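3-keto-5-aminohexanoate cleavage enzyme (Ralstonia eutropha, PDB 3C6C) probably cleaves beta-keto acids such as 3-keto-5-aminohexanoate, using a divalent metal ion bound at the mouth of a TIM barrel. Local coordinates at residues C28-N33 with A280-L285; N33-P38 with Q153-L158; K157-Y162 with V217-P222; R248-M253 with L268-Y273; P252-A257 with G262-G267. All coordinates share one frame; numbering follows the deposited sequence.

Interaction 1 of 5, residues C28-N33 with A280-L285; sequences CAVTGN and ATNGQL
N282, in the first turn of helix 282-295, points its side chain at C28 and V30, where strand 23-29 runs out into a loop. Its CB lies 3.7 Å from C28 SG. CG follows, 3.8 Å from the same sulfur, and from there the amide splits between two tasks. OD1 lies beside C28 SG at 3.3 Å and stands 3.5 Å from V30 CA. It also accepts the backbone N-H of L268. ND2 takes the other side and donates to V30 O at 2.9 Å. The N-H...O angle is 159°, and the donor sits in the carbonyl plane of V30, on a lone pair. V30 CB is 3.8 Å from N282 ND2, and the two side chains cross at about a right angle. T281 and Q284 form a capping box at the helix start. Helix 47-60 closes over the same spot, with A53 and E56 against N282 and A57 against C28. The buried amide thus bonds at both ends. These two bonds fix which end is oxygen and which is nitrogen, and they tie the loop just after strand 23-29 and the loop at L268 to the helix start.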
# COMPACT_ATOMS: atom_id res chain seq x y z
N CYS A 28 -0.46 6.25 -28.74
CA CYS A 28 -0.88 5.08 -29.50
C CYS A 28 0.29 4.38 -30.14
O CYS A 28 1.01 4.97 -30.96
CB CYS A 28 -1.91 5.42 -30.56
SG CYS A 28 -2.70 3.98 -31.31
N ALA A 29 0.50 3.16 -29.66
CA ALA A 29 1.56 2.25 -30.11
C ALA A 29 0.97 1.44 -31.25
O ALA A 29 0.25 0.49 -31.04
CB ALA A 29 2.04 1.33 -28.97
N VAL A 30 1.26 1.88 -32.48
CA VAL A 30 0.45 1.50 -33.63
C VAL A 30 0.68 0.10 -34.21
O VAL A 30 -0.21 -0.45 -34.88
CB VAL A 30 0.50 2.55 -34.77
CG1 VAL A 30 -0.15 3.87 -34.32
CG2 VAL A 30 1.93 2.75 -35.26
N THR A 31 1.86 -0.51 -33.98
CA THR A 31 2.08 -1.84 -34.60
C THR A 31 3.01 -2.78 -33.82
O THR A 31 2.77 -3.97 -33.73
CB THR A 31 2.54 -1.70 -36.10
OG1 THR A 31 2.44 -2.98 -36.74
CG2 THR A 31 3.97 -1.12 -36.25
N GLY A 32 4.12 -2.24 -33.32
CA GLY A 32 5.08 -3.02 -32.60
C GLY A 32 5.82 -4.00 -33.48
O GLY A 32 5.80 -3.91 -34.69
N ASN A 33 6.46 -4.95 -32.82
CA ASN A 33 7.25 -5.98 -33.53
C ASN A 33 6.93 -7.41 -33.09
O ASN A 33 7.59 -8.35 -33.50
CB ASN A 33 8.75 -5.70 -33.44
CG ASN A 33 9.24 -4.70 -34.53
OD1 ASN A 33 10.02 -3.80 -34.23
ND2 ASN A 33 8.72 -4.82 -35.75
N ALA A 280 -9.53 -4.99 -33.36
CA ALA A 280 -9.58 -3.52 -33.30
C ALA A 280 -8.72 -2.84 -34.36
O ALA A 280 -7.73 -3.39 -34.85
CB ALA A 280 -9.11 -3.02 -31.91
N THR A 281 -9.12 -1.62 -34.69
CA THR A 281 -8.18 -0.66 -35.27
C THR A 281 -7.55 0.20 -34.16
O THR A 281 -8.08 0.33 -33.06
CB THR A 281 -8.87 0.30 -36.29
OG1 THR A 281 -9.70 1.24 -35.57
CG2 THR A 281 -9.69 -0.49 -37.40
N ASN A 282 -6.43 0.83 -34.48
CA ASN A 282 -5.79 1.76 -33.55
C ASN A 282 -6.73 2.88 -33.18
O ASN A 282 -6.87 3.22 -32.02
CB ASN A 282 -4.48 2.32 -34.10
CG ASN A 282 -3.34 1.35 -33.96
OD1 ASN A 282 -2.89 1.06 -32.85
ND2 ASN A 282 -2.84 0.84 -35.09
N GLY A 283 -7.45 3.40 -34.17
CA GLY A 283 -8.42 4.47 -33.93
C GLY A 283 -9.49 4.10 -32.93
O GLY A 283 -9.89 4.88 -32.06
N GLN A 284 -9.95 2.87 -33.04
CA GLN A 284 -11.01 2.41 -32.15
C GLN A 284 -10.50 2.34 -30.70
O GLN A 284 -11.19 2.66 -29.75
CB GLN A 284 -11.55 1.05 -32.61
CG GLN A 284 -12.38 1.19 -33.83
CD GLN A 284 -12.66 -0.12 -34.53
OE1 GLN A 284 -12.09 -1.16 -34.21
NE2 GLN A 284 -13.52 -0.06 -35.54
N LEU A 285 -9.28 1.90 -30.56
CA LEU A 285 -8.65 1.76 -29.23
C LEU A 285 -8.46 3.13 -28.59
O LEU A 285 -8.73 3.33 -27.42
CB LEU A 285 -7.33 0.99 -29.30
CG LEU A 285 -7.41 -0.49 -29.71
CD1 LEU A 285 -5.99 -1.08 -29.83
CD2 LEU A 285 -8.33 -1.32 -28.74

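Interaction 2 of 5, residues N33-P38 with Q153-L158; sequences NAPFNP and QVEGKL
This is a small van der Waals contact at the surface: the carboxylate of E155 lies against the backbone and small side chains of A34 and P35. The segment 33-38 belongs to the loop after barrel strand 23-29. E155 ends strand 151-155 and stands at the turn of the beta hairpin that this strand forms with strand 158-162. The turn, type II' from E155 to L158, is closed by E155 N to L158 O at 2.8 Å and L158 N to E155 O at 2.9 Å. The glutamate reaches across almost fully stretched: a chi1 of -178° sets CG trans to the backbone N, and the chain runs straight beyond it. The two carboxylate oxygens take different neighbours. E155 OE2 lies 3.5 Å from A34 CA and 3.8 Å from A34 CB. E155 OE1 lies 3.7 Å from P35 CD, and E155 and the proline ring come from opposite directions. On the loop side, N33 turns its amide away to H68, a nickel ligand, and to V69 O. R70 holds A34 O. The oxygens of E155 therefore meet carbon atoms across this contact, which adds no polar pairing between turn and loop.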
# COMPACT_ATOMS: atom_id res chain seq x y z
N ASN A 33 6.46 -4.95 -32.82
CA ASN A 33 7.25 -5.98 -33.53
C ASN A 33 6.93 -7.41 -33.09
O ASN A 33 7.59 -8.35 -33.50
CB ASN A 33 8.75 -5.70 -33.44
CG ASN A 33 9.24 -4.70 -34.53
OD1 ASN A 33 10.02 -3.80 -34.23
ND2 ASN A 33 8.72 -4.82 -35.75
N ALA A 34 5.90 -7.59 -32.28
CA ALA A 34 5.39 -8.95 -31.99
C ALA A 34 4.94 -9.59 -33.32
O ALA A 34 4.49 -8.92 -34.23
CB ALA A 34 4.24 -8.91 -30.98
N PRO A 35 5.07 -10.91 -33.43
CA PRO A 35 4.68 -11.60 -34.67
C PRO A 35 3.32 -11.19 -35.26
O PRO A 35 2.31 -11.07 -34.56
CB PRO A 35 4.67 -13.07 -34.25
CG PRO A 35 5.76 -13.14 -33.20
CD PRO A 35 5.56 -11.85 -32.40
N PHE A 36 3.34 -11.00 -36.57
CA PHE A 36 2.13 -10.65 -37.34
C PHE A 36 1.15 -11.82 -37.27
O PHE A 36 1.50 -12.95 -37.62
CB PHE A 36 2.52 -10.28 -38.80
CG PHE A 36 1.38 -10.08 -39.75
CD1 PHE A 36 0.20 -9.47 -39.37
CD2 PHE A 36 1.52 -10.48 -41.09
CE1 PHE A 36 -0.82 -9.26 -40.29
CE2 PHE A 36 0.50 -10.30 -42.00
CZ PHE A 36 -0.68 -9.69 -41.62
N ASN A 37 -0.06 -11.52 -36.82
CA ASN A 37 -1.19 -12.47 -36.88
C ASN A 37 -2.08 -12.12 -38.06
O ASN A 37 -2.87 -11.17 -38.01
CB ASN A 37 -1.99 -12.42 -35.56
CG ASN A 37 -3.20 -13.30 -35.59
OD1 ASN A 37 -3.56 -13.89 -36.63
ND2 ASN A 37 -3.87 -13.41 -34.43
N PRO A 38 -1.94 -12.85 -39.18
CA PRO A 38 -2.60 -12.47 -40.43
C PRO A 38 -4.13 -12.62 -40.43
O PRO A 38 -4.79 -12.24 -41.39
CB PRO A 38 -1.93 -13.38 -41.49
CG PRO A 38 -1.00 -14.23 -40.81
CD PRO A 38 -1.02 -13.98 -39.33
N GLN A 153 13.27 -12.26 -20.50
CA GLN A 153 12.02 -11.89 -21.15
C GLN A 153 11.39 -13.01 -21.96
O GLN A 153 12.02 -13.99 -22.33
CB GLN A 153 12.18 -10.66 -22.01
CG GLN A 153 12.74 -9.48 -21.23
CD GLN A 153 11.91 -8.23 -21.41
OE1 GLN A 153 10.91 -8.24 -22.14
NE2 GLN A 153 12.32 -7.15 -20.76
N VAL A 154 10.11 -12.79 -22.21
CA VAL A 154 9.27 -13.75 -22.96
C VAL A 154 8.40 -13.01 -23.95
O VAL A 154 7.76 -12.01 -23.61
CB VAL A 154 8.30 -14.57 -22.05
CG1 VAL A 154 7.55 -15.64 -22.89
CG2 VAL A 154 9.01 -15.23 -20.86
N GLU A 155 8.43 -13.48 -25.19
CA GLU A 155 7.49 -13.02 -26.22
C GLU A 155 6.84 -14.25 -26.84
O GLU A 155 7.47 -15.00 -27.58
CB GLU A 155 8.18 -12.19 -27.30
CG GLU A 155 7.19 -11.67 -28.37
CD GLU A 155 7.85 -10.85 -29.45
OE1 GLU A 155 8.55 -11.45 -30.31
OE2 GLU A 155 7.65 -9.61 -29.45
N GLY A 156 5.59 -14.47 -26.46
CA GLY A 156 4.88 -15.67 -26.82
C GLY A 156 5.51 -16.87 -26.16
O GLY A 156 5.50 -17.00 -24.94
N LYS A 157 6.07 -17.74 -26.98
CA LYS A 157 6.68 -18.97 -26.50
C LYS A 157 8.19 -18.77 -26.48
O LYS A 157 8.93 -19.64 -26.01
CB LYS A 157 6.30 -20.16 -27.40
N LEU A 158 8.62 -17.62 -26.97
CA LEU A 158 10.06 -17.31 -27.12
C LEU A 158 10.68 -16.68 -25.85
O LEU A 158 10.30 -15.58 -25.44
CB LEU A 158 10.30 -16.38 -28.30
CG LEU A 158 11.74 -15.92 -28.52
CD1 LEU A 158 12.67 -17.11 -28.75
CD2 LEU A 158 11.76 -14.95 -29.68

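Interaction 3 of 5, residues K157-Y162 with V217-P222; sequences KLEFVY and VLWGAP
Strand 158-162 is the second arm of a beta hairpin in the small antiparallel sheet beside the barrel, and it meets the loop that follows barrel strand 210-214. One pair of side chains, E159 and W219, makes the contact. The indole N-H of W219 donates from NE1 to E159 OE1 at 3.3 Å. The bond is long but nearly straight, with an N-H...O angle of 164°. The oxygen lies at the ring edge, close to the indole plane. Seen from the glutamate, the donor arrives from above the carboxylate, 39° out of its plane, and the two flat groups are turned 40° against each other. E159 leaves the strand with CG beside its backbone N and then bends at the next bond, so its end swings toward the tryptophan. The loop turns sharply here: the peptide bond before W219 is cis, and G220 N closes back on V217 O at 2.8 Å. L218 CB covers one face of the indole, 3.7 Å above its centre. The carboxylate has stronger partners in the second subunit. OE1 bonds to T166 OG1 of that subunit, and OE2 forms a salt bridge with R170 of that subunit. F195 of the same neighbour meets the W219 ring edge to face. Within the chain, V154 of strand 151-155 touches both E159 and W219, and the W219 backbone is bonded to N152. The pair joins the hairpin's flank to the loop leading to helix 225-232, beside strand 151-155 and against the second subunit.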
# COMPACT_ATOMS: atom_id res chain seq x y z
N LYS A 157 6.07 -17.74 -26.98
CA LYS A 157 6.68 -18.97 -26.50
C LYS A 157 8.19 -18.77 -26.48
O LYS A 157 8.93 -19.64 -26.01
CB LYS A 157 6.30 -20.16 -27.40
N LEU A 158 8.62 -17.62 -26.97
CA LEU A 158 10.06 -17.31 -27.12
C LEU A 158 10.68 -16.68 -25.85
O LEU A 158 10.30 -15.58 -25.44
CB LEU A 158 10.30 -16.38 -28.30
CG LEU A 158 11.74 -15.92 -28.52
CD1 LEU A 158 12.67 -17.11 -28.75
CD2 LEU A 158 11.76 -14.95 -29.68
N GLU A 159 11.63 -17.41 -25.27
CA GLU A 159 12.40 -16.93 -24.10
C GLU A 159 13.76 -16.39 -24.52
O GLU A 159 14.50 -17.00 -25.28
CB GLU A 159 12.53 -18.01 -23.02
CG GLU A 159 11.16 -18.42 -22.47
CD GLU A 159 11.07 -18.53 -20.95
OE1 GLU A 159 11.57 -17.65 -20.20
OE2 GLU A 159 10.43 -19.50 -20.49
N PHE A 160 14.06 -15.19 -24.04
CA PHE A 160 15.35 -14.55 -24.35
C PHE A 160 15.78 -13.62 -23.24
O PHE A 160 15.07 -13.44 -22.25
CB PHE A 160 15.27 -13.75 -25.66
CG PHE A 160 14.28 -12.61 -25.62
CD1 PHE A 160 12.92 -12.84 -25.71
CD2 PHE A 160 14.72 -11.29 -25.47
CE1 PHE A 160 12.01 -11.80 -25.66
CE2 PHE A 160 13.80 -10.25 -25.39
CZ PHE A 160 12.45 -10.50 -25.50
N VAL A 161 16.94 -13.01 -23.48
CA VAL A 161 17.52 -12.01 -22.60
C VAL A 161 17.62 -10.66 -23.29
O VAL A 161 18.14 -10.53 -24.40
CB VAL A 161 18.93 -12.41 -22.07
CG1 VAL A 161 19.58 -11.22 -21.33
CG2 VAL A 161 18.85 -13.63 -21.15
N TYR A 162 17.07 -9.66 -22.62
CA TYR A 162 17.23 -8.24 -23.01
C TYR A 162 18.49 -7.76 -22.37
O TYR A 162 18.59 -7.73 -21.15
CB TYR A 162 16.12 -7.30 -22.49
CG TYR A 162 15.00 -6.96 -23.45
CD1 TYR A 162 15.18 -7.02 -24.82
CD2 TYR A 162 13.77 -6.53 -22.97
CE1 TYR A 162 14.16 -6.71 -25.69
CE2 TYR A 162 12.73 -6.21 -23.83
CZ TYR A 162 12.93 -6.31 -25.19
OH TYR A 162 11.92 -6.00 -26.05
N VAL A 217 4.47 -7.95 -18.68
CA VAL A 217 5.42 -8.68 -19.53
C VAL A 217 6.20 -9.64 -18.62
O VAL A 217 6.54 -9.31 -17.48
CB VAL A 217 6.34 -7.73 -20.29
CG1 VAL A 217 7.49 -8.51 -20.97
CG2 VAL A 217 5.52 -6.94 -21.29
N LEU A 218 6.42 -10.86 -19.10
CA LEU A 218 7.21 -11.83 -18.34
C LEU A 218 8.70 -11.60 -18.68
O LEU A 218 9.04 -11.46 -19.86
CB LEU A 218 6.79 -13.26 -18.68
CG LEU A 218 5.29 -13.58 -18.46
CD1 LEU A 218 5.03 -15.03 -18.83
CD2 LEU A 218 4.85 -13.35 -17.01
N TRP A 219 9.62 -11.53 -17.71
CA TRP A 219 9.41 -11.76 -16.28
C TRP A 219 9.64 -10.45 -15.54
O TRP A 219 10.57 -10.31 -14.74
CB TRP A 219 10.37 -12.86 -15.78
CG TRP A 219 10.06 -14.18 -16.45
CD1 TRP A 219 10.71 -14.75 -17.51
CD2 TRP A 219 8.95 -15.01 -16.16
NE1 TRP A 219 10.08 -15.92 -17.88
CE2 TRP A 219 8.99 -16.10 -17.07
CE3 TRP A 219 7.92 -14.96 -15.22
CZ2 TRP A 219 8.05 -17.12 -17.05
CZ3 TRP A 219 6.98 -15.97 -15.21
CH2 TRP A 219 7.06 -17.03 -16.12
N GLY A 220 8.78 -9.49 -15.88
CA GLY A 220 8.67 -8.19 -15.22
C GLY A 220 7.51 -7.98 -14.27
O GLY A 220 6.80 -8.92 -13.88
N ALA A 221 7.30 -6.72 -13.91
CA ALA A 221 6.28 -6.36 -12.92
C ALA A 221 4.89 -6.63 -13.50
O ALA A 221 4.64 -6.32 -14.66
CB ALA A 221 6.42 -4.88 -12.49
N PRO A 222 3.99 -7.19 -12.69
CA PRO A 222 2.64 -7.52 -13.17
C PRO A 222 1.71 -6.32 -13.27
O PRO A 222 1.90 -5.26 -12.67
CB PRO A 222 2.13 -8.50 -12.12
CG PRO A 222 2.80 -8.06 -10.85
CD PRO A 222 4.19 -7.63 -11.29

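Interaction 4 of 5, residues R248-M253 with L268-Y273; sequences RDQMPM and LEDNLY. With NI (nickel (II) ion), chain B.
The amides of Q250 and N271 meet nearly at right angles, with their planes 79° apart. N271 ND2 donates to Q250 OE1 at 2.9 Å. The oxygen lies near the N271 amide plane, but the donor stands 52° above the plane of the Q250 carbonyl. N271 CB rests under the Q250 amide, 3.6 Å from Q250 CD. Q250 reaches out from the start of helix 250-260 on an extended chain, its CG turned away from the backbone N (chi1 171°). Its NE2 passes 3.6 Å from D270 CB. NE2 also donates to G267 O and, at 2.9 Å, to water 1, which also bonds to D270 OD2. That carboxylate forms a salt bridge with R265. N271 is fixed by its own segment as well. Its OD1 accepts Y273 N at 3.1 Å, an Asx turn, and its ND2 gives a second bond to Y273 O at 2.8 Å. The same loop carries E269, whose OE2 binds nickel at 2.2 Å. H66, H68 and waters 2, 3 and 4 complete six ligands. Nickel occupies the site in this crystal; the natural cofactor is probably zinc. The site lies at the C-terminal ends of the barrel strands, where TIM-barrel enzymes have their active sites.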
# COMPACT_ATOMS: atom_id res chain seq x y z
N ARG A 248 -5.86 -8.12 -22.56
CA ARG A 248 -7.05 -7.82 -21.77
C ARG A 248 -6.78 -6.83 -20.67
O ARG A 248 -7.72 -6.24 -20.08
CB ARG A 248 -7.68 -9.10 -21.21
CG ARG A 248 -8.42 -9.89 -22.28
N ASP A 249 -5.50 -6.63 -20.37
CA ASP A 249 -5.11 -5.62 -19.38
C ASP A 249 -4.90 -4.21 -19.91
O ASP A 249 -4.68 -3.29 -19.16
CB ASP A 249 -3.86 -6.06 -18.61
CG ASP A 249 -4.16 -7.22 -17.67
OD1 ASP A 249 -5.22 -7.22 -17.05
OD2 ASP A 249 -3.34 -8.12 -17.61
N GLN A 250 -5.05 -4.04 -21.21
CA GLN A 250 -4.78 -2.74 -21.82
C GLN A 250 -5.72 -1.66 -21.26
O GLN A 250 -5.27 -0.60 -20.78
CB GLN A 250 -4.91 -2.82 -23.33
CG GLN A 250 -4.85 -1.45 -24.06
CD GLN A 250 -4.75 -1.62 -25.56
OE1 GLN A 250 -5.76 -1.88 -26.23
NE2 GLN A 250 -3.52 -1.51 -26.10
N MSE A 251 -7.03 -1.91 -21.36
CA MSE A 251 -8.01 -0.88 -20.92
C MSE A 251 -8.00 -0.66 -19.38
O MSE A 251 -7.99 0.48 -18.94
CB MSE A 251 -9.41 -1.14 -21.48
CG MSE A 251 -9.49 -0.91 -22.98
SE MSE A 251 -8.99 0.87 -23.63
CE MSE A 251 -8.64 0.48 -25.48
N PRO A 252 -8.00 -1.74 -18.57
CA PRO A 252 -7.86 -1.58 -17.12
C PRO A 252 -6.63 -0.77 -16.71
O PRO A 252 -6.71 0.12 -15.86
CB PRO A 252 -7.78 -3.04 -16.62
CG PRO A 252 -8.62 -3.76 -17.62
CD PRO A 252 -8.19 -3.16 -18.93
N MSE A 253 -5.48 -1.06 -17.32
CA MSE A 253 -4.27 -0.34 -16.91
C MSE A 253 -4.30 1.12 -17.35
O MSE A 253 -3.80 2.01 -16.67
CB MSE A 253 -3.00 -1.03 -17.38
CG MSE A 253 -2.68 -2.33 -16.60
SE MSE A 253 -2.63 -2.29 -14.66
CE MSE A 253 -4.34 -2.64 -14.20
N LEU A 268 -2.33 -1.34 -31.19
CA LEU A 268 -2.20 -2.71 -31.69
C LEU A 268 -0.87 -3.37 -31.33
O LEU A 268 -0.74 -4.60 -31.41
CB LEU A 268 -2.44 -2.76 -33.21
CG LEU A 268 -3.84 -2.36 -33.68
CD1 LEU A 268 -3.87 -2.39 -35.22
CD2 LEU A 268 -4.87 -3.30 -33.08
N GLU A 269 0.12 -2.55 -30.95
CA GLU A 269 1.39 -3.07 -30.46
C GLU A 269 1.16 -3.95 -29.22
O GLU A 269 1.85 -4.94 -28.99
CB GLU A 269 2.38 -1.94 -30.12
CG GLU A 269 3.63 -2.42 -29.42
CD GLU A 269 4.77 -1.41 -29.48
OE1 GLU A 269 4.71 -0.45 -30.28
OE2 GLU A 269 5.72 -1.57 -28.70
N ASP A 270 0.14 -3.58 -28.45
CA ASP A 270 -0.09 -4.14 -27.11
C ASP A 270 -1.31 -5.06 -26.99
O ASP A 270 -1.40 -5.85 -26.07
CB ASP A 270 -0.27 -3.02 -26.07
CG ASP A 270 0.91 -2.09 -26.00
OD1 ASP A 270 2.06 -2.55 -26.24
OD2 ASP A 270 0.68 -0.89 -25.68
N ASN A 271 -2.23 -4.92 -27.93
CA ASN A 271 -3.51 -5.61 -27.91
C ASN A 271 -4.17 -5.54 -29.27
O ASN A 271 -4.34 -4.46 -29.80
CB ASN A 271 -4.44 -4.94 -26.89
CG ASN A 271 -5.87 -5.41 -27.01
OD1 ASN A 271 -6.13 -6.62 -27.11
ND2 ASN A 271 -6.79 -4.48 -27.00
N LEU A 272 -4.55 -6.70 -29.81
CA LEU A 272 -5.20 -6.74 -31.12
C LEU A 272 -6.73 -6.60 -31.11
O LEU A 272 -7.36 -6.41 -32.16
CB LEU A 272 -4.84 -8.05 -31.84
CG LEU A 272 -3.36 -8.29 -32.14
CD1 LEU A 272 -3.25 -9.57 -33.01
CD2 LEU A 272 -2.68 -7.13 -32.84
N TYR A 273 -7.34 -6.72 -29.93
CA TYR A 273 -8.79 -6.93 -29.81
C TYR A 273 -9.59 -5.81 -29.17
O TYR A 273 -9.24 -5.27 -28.12
CB TYR A 273 -9.06 -8.23 -29.03
CG TYR A 273 -8.51 -9.45 -29.70
CD1 TYR A 273 -9.21 -10.09 -30.70
CD2 TYR A 273 -7.27 -9.95 -29.33
CE1 TYR A 273 -8.69 -11.22 -31.32
CE2 TYR A 273 -6.74 -11.07 -29.94
CZ TYR A 273 -7.46 -11.70 -30.92
OH TYR A 273 -6.90 -12.81 -31.52
NI NI B . 7.60 -0.44 -28.58
O HOH W 1 -1.50 -0.81 -24.09
O HOH W 2 8.14 -2.48 -28.00
O HOH W 3 9.57 0.00 -28.00
O HOH W 4 7.37 -0.18 -26.21

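Interaction 5 of 5, residues P252-A257 with G262-G267; sequences PMMAQA and GNVRVG
M254, a selenomethionine, and V264 form the centre of this contact, with M254 CG 3.7 Å from V264 CB. The M254 side chain sets off over the valine (chi1 178°, CG pointing back from the N); it then bends twice and the end leads away. V266 CG1 touches the same CG more loosely, at 4.3 Å. V264 CG1 also packs on the backbone, 3.4 Å from M254 O. One turn along the helix, A257 CB sits 3.5 Å from N263 O and 4.1 Å from V264 CG1. At the return of the chain, G262 N donates to A257 O at 2.9 Å. This is the last helix-to-strand step of the TIM barrel: helix 250-260 runs back along strand 264-266, the eighth barrel strand, at an angle of 163° and with axes 7.8 Å apart. The strand pairs with strand 23-29 through bonds of V264 and V266 to I25, T27 and A29, which closes the barrel. On the outer side, A289, V292 and I293 of helix 282-295 cover M254. M228 of helix 225-232 touches A257 and Q256. R265 points from the strand the other way, with F244 under its charge in a cation-pi contact. Q256 meets Q256 of the third subunit in a hydrogen bond.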
# COMPACT_ATOMS: atom_id res chain seq x y z
N PRO A 252 -8.00 -1.74 -18.57
CA PRO A 252 -7.86 -1.58 -17.12
C PRO A 252 -6.63 -0.77 -16.71
O PRO A 252 -6.71 0.12 -15.86
CB PRO A 252 -7.78 -3.04 -16.62
CG PRO A 252 -8.62 -3.76 -17.62
CD PRO A 252 -8.19 -3.16 -18.93
N MSE A 253 -5.48 -1.06 -17.32
CA MSE A 253 -4.27 -0.34 -16.91
C MSE A 253 -4.30 1.12 -17.35
O MSE A 253 -3.80 2.01 -16.67
CB MSE A 253 -3.00 -1.03 -17.38
CG MSE A 253 -2.68 -2.33 -16.60
SE MSE A 253 -2.63 -2.29 -14.66
CE MSE A 253 -4.34 -2.64 -14.20
N MSE A 254 -4.92 1.37 -18.50
CA MSE A 254 -5.12 2.75 -18.97
C MSE A 254 -5.95 3.56 -17.96
O MSE A 254 -5.57 4.67 -17.54
CB MSE A 254 -5.82 2.73 -20.35
CG MSE A 254 -6.15 4.11 -20.99
SE MSE A 254 -7.80 4.87 -20.35
CE MSE A 254 -9.02 3.43 -20.74
N ALA A 255 -7.07 2.98 -17.55
CA ALA A 255 -7.97 3.69 -16.62
C ALA A 255 -7.26 3.91 -15.28
O ALA A 255 -7.36 4.97 -14.64
CB ALA A 255 -9.34 2.94 -16.43
N GLN A 256 -6.52 2.90 -14.87
CA GLN A 256 -5.85 2.91 -13.55
C GLN A 256 -4.76 3.97 -13.52
O GLN A 256 -4.63 4.73 -12.55
CB GLN A 256 -5.26 1.53 -13.18
CG GLN A 256 -4.69 1.53 -11.77
CD GLN A 256 -5.75 1.84 -10.76
OE1 GLN A 256 -6.48 0.94 -10.32
NE2 GLN A 256 -5.90 3.13 -10.40
N ALA A 257 -4.03 4.09 -14.63
CA ALA A 257 -3.01 5.14 -14.76
C ALA A 257 -3.66 6.52 -14.72
O ALA A 257 -3.22 7.40 -13.98
CB ALA A 257 -2.15 4.97 -16.03
N GLY A 262 -1.15 9.44 -13.88
CA GLY A 262 -0.25 9.03 -14.98
C GLY A 262 -0.84 9.25 -16.35
O GLY A 262 -2.02 9.54 -16.52
N ASN A 263 0.04 9.18 -17.33
CA ASN A 263 -0.37 9.20 -18.73
C ASN A 263 -0.57 7.77 -19.18
O ASN A 263 -0.33 6.84 -18.42
CB ASN A 263 0.66 9.95 -19.54
CG ASN A 263 0.79 11.38 -19.05
OD1 ASN A 263 -0.20 12.10 -18.99
ND2 ASN A 263 1.99 11.75 -18.59
N VAL A 264 -1.07 7.62 -20.40
CA VAL A 264 -1.60 6.35 -20.88
C VAL A 264 -1.15 5.98 -22.28
O VAL A 264 -0.66 6.79 -23.03
CB VAL A 264 -3.17 6.31 -20.80
CG1 VAL A 264 -3.63 6.74 -19.39
CG2 VAL A 264 -3.82 7.15 -21.88
N ARG A 265 -1.37 4.70 -22.59
CA ARG A 265 -0.99 4.12 -23.87
C ARG A 265 -1.95 2.99 -24.24
O ARG A 265 -2.32 2.16 -23.40
CB ARG A 265 0.48 3.65 -23.82
CG ARG A 265 0.87 2.63 -24.86
CD ARG A 265 2.36 2.45 -24.95
NE ARG A 265 2.69 1.13 -25.50
CZ ARG A 265 3.88 0.78 -25.94
NH1 ARG A 265 4.87 1.67 -25.96
NH2 ARG A 265 4.09 -0.45 -26.33
N VAL A 266 -2.36 3.04 -25.49
CA VAL A 266 -3.06 1.96 -26.15
C VAL A 266 -2.45 1.67 -27.51
O VAL A 266 -1.44 2.27 -27.87
CB VAL A 266 -4.60 2.23 -26.25
CG1 VAL A 266 -5.22 2.40 -24.83
CG2 VAL A 266 -4.96 3.43 -27.15
N GLY A 267 -3.07 0.75 -28.25
CA GLY A 267 -2.59 0.41 -29.59
C GLY A 267 -2.42 -1.06 -29.89
O GLY A 267 -2.31 -1.88 -29.00

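How the interactions relate
Interactions 1, 4 and 5 belong together around the end of strand 264-266. The centres of interactions 1 and 4 and of interactions 4 and 5 are each about 9 Å apart, and both pairs touch. Interaction 4 holds E269, a nickel ligand. Interaction 1 brings the side chain of A29 to about 6 Å from the metal. It joins interaction 5 by strand pairing, with A29 N 2.8 Å from V266 O. Interactions 2 and 3 share K157 and L158, and their centres are about 11 Å apart. Interaction 2 shares N33 with interaction 1, and through the bond of N33 to H68 the loop reaches the metal site. Interaction 3 faces the second subunit, while interactions 4 and 5 touch the third.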